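PDB 5LBH: CAIP, which binds iron and probably oxidises it as a twelve-subunit, Dps-like mini-ferritin, and as an antigen promotes the differentiation of macrophages into foam cells. Local coordinates for residues Gln12-Val17 and Tyr100-Lys105; Ala49-Asp54 and Ala123-Asp128; Asp54-Val59 and Glu64-Thr69. All coordinates share one frame; numbering follows the deposited sequence.

Contact 1 of 3, residues Gln12-Val17 and Tyr100-Lys105; sequences QADASV and YEYFLK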
# COMPACT_ATOMS: atom_id res chain seq x y z
N GLN A 12 -33.63 -4.42 12.96
CA GLN A 12 -33.39 -3.14 12.31
C GLN A 12 -33.75 -1.97 13.23
O GLN A 12 -32.95 -1.05 13.42
CB GLN A 12 -34.19 -3.07 11.00
CG GLN A 12 -33.87 -1.85 10.16
CD GLN A 12 -34.93 -1.54 9.12
OE1 GLN A 12 -35.91 -2.25 8.99
NE2 GLN A 12 -34.73 -0.45 8.39
N ALA A 13 -34.96 -2.01 13.82
CA ALA A 13 -35.40 -0.90 14.65
C ALA A 13 -34.54 -0.75 15.89
O ALA A 13 -34.18 0.37 16.28
CB ALA A 13 -36.87 -1.09 15.03
N ASP A 14 -34.20 -1.86 16.55
CA ASP A 14 -33.36 -1.76 17.73
C ASP A 14 -31.94 -1.33 17.36
O ASP A 14 -31.28 -0.65 18.17
CB ASP A 14 -33.36 -3.07 18.50
CG ASP A 14 -34.72 -3.40 19.12
OD1 ASP A 14 -35.36 -2.52 19.76
OD2 ASP A 14 -35.16 -4.55 18.95
N ALA A 15 -31.44 -1.73 16.18
CA ALA A 15 -30.12 -1.26 15.75
C ALA A 15 -30.10 0.26 15.60
O ALA A 15 -29.13 0.91 16.01
CB ALA A 15 -29.68 -1.91 14.44
N SER A 16 -31.14 0.84 15.01
CA SER A 16 -31.11 2.29 14.80
C SER A 16 -31.18 3.04 16.13
O SER A 16 -30.55 4.09 16.27
CB SER A 16 -32.23 2.76 13.86
OG SER A 16 -33.52 2.66 14.42
N VAL A 17 -31.91 2.51 17.11
CA VAL A 17 -31.94 3.15 18.43
C VAL A 17 -30.61 2.97 19.15
O VAL A 17 -30.08 3.91 19.74
CB VAL A 17 -33.13 2.62 19.24
CG1 VAL A 17 -33.07 3.12 20.69
CG2 VAL A 17 -34.45 3.04 18.57
N TYR A 100 -26.35 -6.05 24.56
CA TYR A 100 -25.78 -7.17 23.81
C TYR A 100 -26.50 -8.48 24.11
O TYR A 100 -26.66 -9.33 23.23
CB TYR A 100 -24.30 -7.32 24.11
CG TYR A 100 -23.40 -6.47 23.29
CD1 TYR A 100 -23.92 -5.50 22.44
CD2 TYR A 100 -22.04 -6.66 23.30
CE1 TYR A 100 -23.10 -4.72 21.66
CE2 TYR A 100 -21.21 -5.89 22.53
CZ TYR A 100 -21.74 -4.93 21.71
OH TYR A 100 -20.90 -4.15 20.95
N GLU A 101 -26.89 -8.69 25.38
CA GLU A 101 -27.63 -9.88 25.74
C GLU A 101 -28.98 -9.89 25.05
O GLU A 101 -29.51 -10.95 24.69
CB GLU A 101 -27.88 -9.92 27.25
CG GLU A 101 -26.70 -9.56 28.08
CD GLU A 101 -26.04 -10.75 28.67
OE1 GLU A 101 -25.95 -11.76 27.94
OE2 GLU A 101 -25.57 -10.64 29.83
N TYR A 102 -29.56 -8.71 24.88
CA TYR A 102 -30.81 -8.59 24.15
C TYR A 102 -30.62 -8.94 22.68
O TYR A 102 -31.36 -9.75 22.12
CB TYR A 102 -31.35 -7.18 24.33
CG TYR A 102 -32.52 -6.88 23.45
CD1 TYR A 102 -32.37 -6.06 22.33
CD2 TYR A 102 -33.77 -7.42 23.71
CE1 TYR A 102 -33.45 -5.77 21.51
CE2 TYR A 102 -34.84 -7.14 22.91
CZ TYR A 102 -34.68 -6.31 21.81
OH TYR A 102 -35.76 -6.03 20.99
N PHE A 103 -29.60 -8.36 22.04
CA PHE A 103 -29.33 -8.68 20.64
C PHE A 103 -28.98 -10.16 20.48
O PHE A 103 -29.34 -10.78 19.47
CB PHE A 103 -28.21 -7.79 20.09
CG PHE A 103 -28.67 -6.42 19.66
CD1 PHE A 103 -29.43 -6.24 18.50
CD2 PHE A 103 -28.33 -5.29 20.40
CE1 PHE A 103 -29.82 -4.95 18.08
CE2 PHE A 103 -28.72 -4.01 20.00
CZ PHE A 103 -29.48 -3.85 18.85
N LEU A 104 -28.29 -10.75 21.46
CA LEU A 104 -27.97 -12.17 21.35
C LEU A 104 -29.24 -13.01 21.26
O LEU A 104 -29.37 -13.86 20.36
CB LEU A 104 -27.09 -12.61 22.52
CG LEU A 104 -26.82 -14.10 22.63
CD1 LEU A 104 -25.88 -14.61 21.53
CD2 LEU A 104 -26.21 -14.39 23.98
N LYS A 105 -30.22 -12.77 22.15
CA LYS A 105 -31.51 -13.48 22.06
C LYS A 105 -32.14 -13.28 20.69
O LYS A 105 -32.56 -14.24 20.04
CB LYS A 105 -32.48 -13.00 23.14
CG LYS A 105 -32.30 -13.61 24.52
CD LYS A 105 -33.50 -13.25 25.39
CE LYS A 105 -33.56 -11.75 25.74
NZ LYS A 105 -32.70 -11.40 26.92
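Y102 donates a hydrogen bond from its hydroxyl to D14: OH lies 2.6 Å from OD2 of the aspartate, and this is the one hydrogen bond between 12-17 and 100-105. The hydroxyl does not approach within the carboxylate plane but from above it, 47° out, while OD2 sits at the edge of the tyrosine ring. The carboxylate and ring planes are close to perpendicular. With CG of Y102 anti to its backbone nitrogen (chi1 171°), the ring is thrown out from its helix toward the aspartate, and the length of the tyrosine carries its hydroxyl across. The carboxylate is well satisfied, since OD1 also accepts the backbone N-H groups of K78 and I79 and OD2 takes NE2 of Q10. So many donors should favour the charged form.

The tightly packed, buried part belongs to F103. Its CZ comes edge-on to the first helix, 3.7 Å from O of D14 and 3.9 Å from N of A15, while D14 CB lies 4.0 Å from the same carbon. A flat, apolar ring suits this place, and the small side chain of A15 lets the ring edge come up to the backbone. Y102, by contrast, is partly exposed and forms the looser side. The axes of the two short segments stay 11.7 Å apart, so the meeting depends on long aromatic side chains rather than on close backbones.

The two segments run antiparallel, their axes at 162°, and lie on the first and third long helices of a ferritin-like four-helix bundle. F48 of helix 34-61 meets the F103 ring, A15 rests on V51 of that helix, the loop at K78 and I79 covers the aromatic pair, and L104 turns to V130 of helix 120-144.

Contact 2 of 3, residues Ala49-Asp54 and Ala123-Asp128; sequences ADVFDD and AAYADD. With FE (Fe (III) ion), chain M.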
# COMPACT_ATOMS: atom_id res chain seq x y z
N ALA A 49 -24.24 0.34 12.48
CA ALA A 49 -24.64 0.90 11.20
C ALA A 49 -24.64 -0.17 10.12
O ALA A 49 -25.48 -0.14 9.22
CB ALA A 49 -23.73 2.06 10.80
N ASP A 50 -23.74 -1.16 10.24
CA ASP A 50 -23.66 -2.19 9.22
C ASP A 50 -24.77 -3.22 9.33
O ASP A 50 -25.39 -3.55 8.32
CB ASP A 50 -22.31 -2.90 9.31
CG ASP A 50 -21.19 -2.11 8.65
OD1 ASP A 50 -21.49 -1.22 7.81
OD2 ASP A 50 -20.02 -2.39 8.96
N VAL A 51 -25.10 -3.66 10.55
CA VAL A 51 -26.27 -4.53 10.72
C VAL A 51 -27.54 -3.82 10.27
O VAL A 51 -28.39 -4.42 9.62
CB VAL A 51 -26.40 -5.06 12.17
CG1 VAL A 51 -25.13 -5.58 12.69
CG2 VAL A 51 -27.00 -4.05 13.10
N PHE A 52 -27.66 -2.52 10.57
CA PHE A 52 -28.84 -1.77 10.16
C PHE A 52 -29.06 -1.90 8.66
O PHE A 52 -30.18 -2.16 8.20
CB PHE A 52 -28.68 -0.31 10.58
CG PHE A 52 -29.83 0.56 10.17
CD1 PHE A 52 -31.06 0.48 10.83
CD2 PHE A 52 -29.68 1.50 9.15
CE1 PHE A 52 -32.12 1.31 10.48
CE2 PHE A 52 -30.74 2.33 8.79
CZ PHE A 52 -31.97 2.23 9.45
N ASP A 53 -27.99 -1.74 7.88
CA ASP A 53 -28.09 -1.81 6.43
C ASP A 53 -28.19 -3.26 5.93
O ASP A 53 -28.96 -3.55 5.01
CB ASP A 53 -26.91 -1.07 5.80
CG ASP A 53 -27.05 -0.90 4.29
OD1 ASP A 53 -28.16 -0.57 3.81
OD2 ASP A 53 -26.02 -1.07 3.59
N ASP A 54 -27.40 -4.18 6.52
CA ASP A 54 -27.45 -5.59 6.11
C ASP A 54 -28.84 -6.16 6.30
O ASP A 54 -29.40 -6.78 5.40
CB ASP A 54 -26.49 -6.44 6.95
CG ASP A 54 -25.05 -6.09 6.74
OD1 ASP A 54 -24.24 -6.41 7.65
OD2 ASP A 54 -24.74 -5.51 5.67
N ALA A 123 -29.91 -17.58 8.36
CA ALA A 123 -29.41 -18.24 9.56
C ALA A 123 -27.89 -18.14 9.67
O ALA A 123 -27.36 -17.95 10.77
CB ALA A 123 -29.87 -19.69 9.59
N ALA A 124 -27.17 -18.26 8.54
CA ALA A 124 -25.71 -18.14 8.57
C ALA A 124 -25.28 -16.74 9.00
O ALA A 124 -24.39 -16.58 9.85
CB ALA A 124 -25.13 -18.46 7.20
N TYR A 125 -25.92 -15.71 8.43
CA TYR A 125 -25.70 -14.34 8.87
C TYR A 125 -26.03 -14.16 10.35
O TYR A 125 -25.27 -13.52 11.09
CB TYR A 125 -26.53 -13.37 8.02
CG TYR A 125 -26.45 -11.96 8.54
CD1 TYR A 125 -25.36 -11.16 8.25
CD2 TYR A 125 -27.46 -11.43 9.34
CE1 TYR A 125 -25.25 -9.87 8.74
CE2 TYR A 125 -27.36 -10.13 9.83
CZ TYR A 125 -26.25 -9.36 9.53
OH TYR A 125 -26.12 -8.07 10.00
N ALA A 126 -27.16 -14.71 10.81
CA ALA A 126 -27.48 -14.55 12.23
C ALA A 126 -26.47 -15.29 13.10
O ALA A 126 -26.03 -14.76 14.13
CB ALA A 126 -28.90 -15.03 12.51
N ASP A 127 -26.05 -16.49 12.70
CA ASP A 127 -25.08 -17.22 13.50
C ASP A 127 -23.75 -16.49 13.56
O ASP A 127 -23.08 -16.51 14.60
CB ASP A 127 -24.87 -18.63 12.95
CG ASP A 127 -26.11 -19.51 13.10
OD1 ASP A 127 -26.29 -20.45 12.28
OD2 ASP A 127 -26.88 -19.28 14.07
N ASP A 128 -23.38 -15.79 12.49
CA ASP A 128 -22.16 -14.99 12.55
C ASP A 128 -22.30 -13.88 13.59
O ASP A 128 -21.39 -13.66 14.40
CB ASP A 128 -21.82 -14.44 11.16
CG ASP A 128 -20.56 -13.57 11.15
OD1 ASP A 128 -20.62 -12.42 10.65
OD2 ASP A 128 -19.49 -14.04 11.61
FE FE M . -26.22 -1.07 1.15
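D53 OD2 binds the iron ion at 2.4 Å, and the next residue of helix 34-61, D54, turns to a different side of the helix and meets Y125. Y125 carries the whole second side of the contact. Its CG is anti to the backbone nitrogen (chi1 173°), an extended setting that sends the ring straight across to the other helix, where the tyrosine side chain crosses those of V51 and D54 at about a right angle. Y125 OH ends 3.5 Å from D54 CB, 3.4 Å from D54 OD1 and 3.7 Å from V51 CB. The carboxylate plane of D54 is likewise almost perpendicular to the ring.

These are the second and fourth long helices of the ferritin-like bundle. Tyrosine fits between them because its ring bridges helices whose nearest CA atoms, of D54 and Y125, are 9.3 Å apart, and its polar end suits a boundary that is only partly buried. V51 supplies the buried, greasy shoulder.

Helix 34-61 thus has a second task besides packing on 120-144. The iron site is completed by E57 and by H26 of the second subunit, an intersubunit iron site like the ferroxidase centre of Dps proteins. W27 of that second subunit donates NE1 to D53 OD1, steadying the carboxylate.

Contact 3 of 3, residues Asp54-Val59 and Glu64-Thr69; sequences DVAERV and EMPYVT. With FE (Fe (III) ion), chain M.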
# COMPACT_ATOMS: atom_id res chain seq x y z
N ASP A 54 -27.40 -4.18 6.52
CA ASP A 54 -27.45 -5.59 6.11
C ASP A 54 -28.84 -6.16 6.30
O ASP A 54 -29.40 -6.78 5.40
CB ASP A 54 -26.49 -6.44 6.95
CG ASP A 54 -25.05 -6.09 6.74
OD1 ASP A 54 -24.24 -6.41 7.65
OD2 ASP A 54 -24.74 -5.51 5.67
N VAL A 55 -29.39 -5.96 7.50
CA VAL A 55 -30.66 -6.55 7.89
C VAL A 55 -31.81 -5.97 7.06
O VAL A 55 -32.72 -6.71 6.64
CB VAL A 55 -30.82 -6.37 9.42
CG1 VAL A 55 -31.34 -5.02 9.81
CG2 VAL A 55 -31.59 -7.49 10.02
N ALA A 56 -31.78 -4.66 6.79
CA ALA A 56 -32.80 -4.06 5.93
C ALA A 56 -32.73 -4.63 4.52
O ALA A 56 -33.77 -4.87 3.89
CB ALA A 56 -32.61 -2.54 5.85
N GLU A 57 -31.52 -4.80 3.99
CA GLU A 57 -31.35 -5.34 2.65
C GLU A 57 -31.73 -6.81 2.58
O GLU A 57 -32.24 -7.27 1.55
CB GLU A 57 -29.92 -5.13 2.18
CG GLU A 57 -29.76 -3.77 1.53
CD GLU A 57 -28.33 -3.39 1.25
OE1 GLU A 57 -28.10 -2.19 1.01
OE2 GLU A 57 -27.43 -4.28 1.24
N ARG A 58 -31.55 -7.56 3.67
CA ARG A 58 -31.97 -8.95 3.61
C ARG A 58 -33.50 -9.05 3.53
O ARG A 58 -34.03 -9.85 2.76
CB ARG A 58 -31.42 -9.71 4.81
CG ARG A 58 -31.87 -11.15 4.84
CD ARG A 58 -31.26 -11.92 3.67
NE ARG A 58 -31.65 -13.33 3.67
CZ ARG A 58 -31.72 -14.08 2.57
NH1 ARG A 58 -31.43 -13.56 1.38
NH2 ARG A 58 -32.10 -15.35 2.66
N VAL A 59 -34.21 -8.19 4.27
CA VAL A 59 -35.67 -8.14 4.17
C VAL A 59 -36.08 -7.89 2.73
O VAL A 59 -37.00 -8.53 2.20
CB VAL A 59 -36.22 -7.04 5.11
CG1 VAL A 59 -37.66 -6.71 4.81
CG2 VAL A 59 -36.04 -7.44 6.56
N GLU A 64 -39.80 -8.23 0.95
CA GLU A 64 -40.62 -7.42 1.84
C GLU A 64 -40.00 -6.05 1.97
O GLU A 64 -38.92 -5.78 1.44
CB GLU A 64 -40.75 -8.08 3.21
CG GLU A 64 -41.14 -9.54 3.09
CD GLU A 64 -42.60 -9.78 3.33
OE1 GLU A 64 -43.35 -9.85 2.33
OE2 GLU A 64 -42.99 -9.90 4.52
N MET A 65 -40.66 -5.20 2.73
CA MET A 65 -40.18 -3.85 2.96
C MET A 65 -39.72 -3.74 4.40
O MET A 65 -40.45 -4.16 5.31
CB MET A 65 -41.26 -2.80 2.69
CG MET A 65 -41.76 -2.65 1.25
SD MET A 65 -43.56 -2.55 1.25
CE MET A 65 -43.87 -1.19 2.38
N PRO A 66 -38.53 -3.22 4.65
CA PRO A 66 -38.11 -2.94 6.02
C PRO A 66 -38.70 -1.60 6.46
O PRO A 66 -39.39 -0.92 5.71
CB PRO A 66 -36.58 -2.88 5.92
CG PRO A 66 -36.30 -2.48 4.49
CD PRO A 66 -37.51 -2.85 3.65
N TYR A 67 -38.41 -1.23 7.71
CA TYR A 67 -38.80 0.09 8.16
C TYR A 67 -38.04 1.14 7.38
O TYR A 67 -36.89 0.94 6.98
CB TYR A 67 -38.55 0.26 9.65
CG TYR A 67 -39.40 -0.62 10.50
CD1 TYR A 67 -40.80 -0.53 10.46
CD2 TYR A 67 -38.83 -1.52 11.39
CE1 TYR A 67 -41.59 -1.34 11.26
CE2 TYR A 67 -39.61 -2.33 12.20
CZ TYR A 67 -40.99 -2.24 12.14
OH TYR A 67 -41.75 -3.05 12.95
N VAL A 68 -38.71 2.26 7.12
CA VAL A 68 -38.13 3.30 6.29
C VAL A 68 -38.20 4.69 6.91
O VAL A 68 -37.66 5.64 6.34
CB VAL A 68 -38.81 3.23 4.90
CG1 VAL A 68 -39.47 4.52 4.46
CG2 VAL A 68 -37.83 2.66 3.88
N THR A 69 -38.76 4.83 8.11
CA THR A 69 -38.79 6.12 8.79
C THR A 69 -38.42 5.91 10.25
O THR A 69 -38.71 4.86 10.83
CB THR A 69 -40.15 6.80 8.71
OG1 THR A 69 -41.17 5.85 9.04
CG2 THR A 69 -40.40 7.31 7.29
FE FE M . -26.22 -1.07 1.15
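A backbone bond that reaches five residues back joins E64 to V59: N of E64 lies 3.1 Å from V59 O, with an N-H...O angle of 156°, one residue wider than an alpha-helical turn. It folds the chain back at the C-terminal end of helix 34-61 in the ferritin-like bundle and starts the loop that leads to the short helix 70-76, the small helix that Dps proteins carry between their second and third long helices. V59 then fills the fold: its CG1, anti to the backbone nitrogen, lies 3.7 Å from CB of E64 and 3.6 Å from N of P66. A branched, compact valine suits this pocket of backbone, while the acid of E64 leads away toward solvent.

P66 packs on A56, about one turn before V59 on the helix. Proline fits because it offers a rigid apolar ring, and small A56 admits it to the helix surface. On another side of this helix E57 binds the iron ion through OE1 at 2.2 Å, and its OE2 is paired with K135 of the fourth subunit. Where the loop rests on the helix, CG of P66 lies 3.9 Å from A56 CB.

How the contacts relate
Contact 1 lies closest to the middle of the chain, contact 2 further out and only partly buried, and contact 3 furthest out, though the second subunit helps cover it. Contacts 1 and 2 each join two long helices through aromatic side chains, and S16 of the first touches F52 of the second. Contact 3 instead binds a loop to a helix by a backbone bond and apolar packing. Contacts 2 and 3 share D54 and helix 34-61, and both lie beside the iron site. Q12 ties contact 1 to contact 3, its NE2 probably hydrogen-bonded to Y67 O. Buried acid chemistry marks contact 1; metal chemistry adjoins the other two.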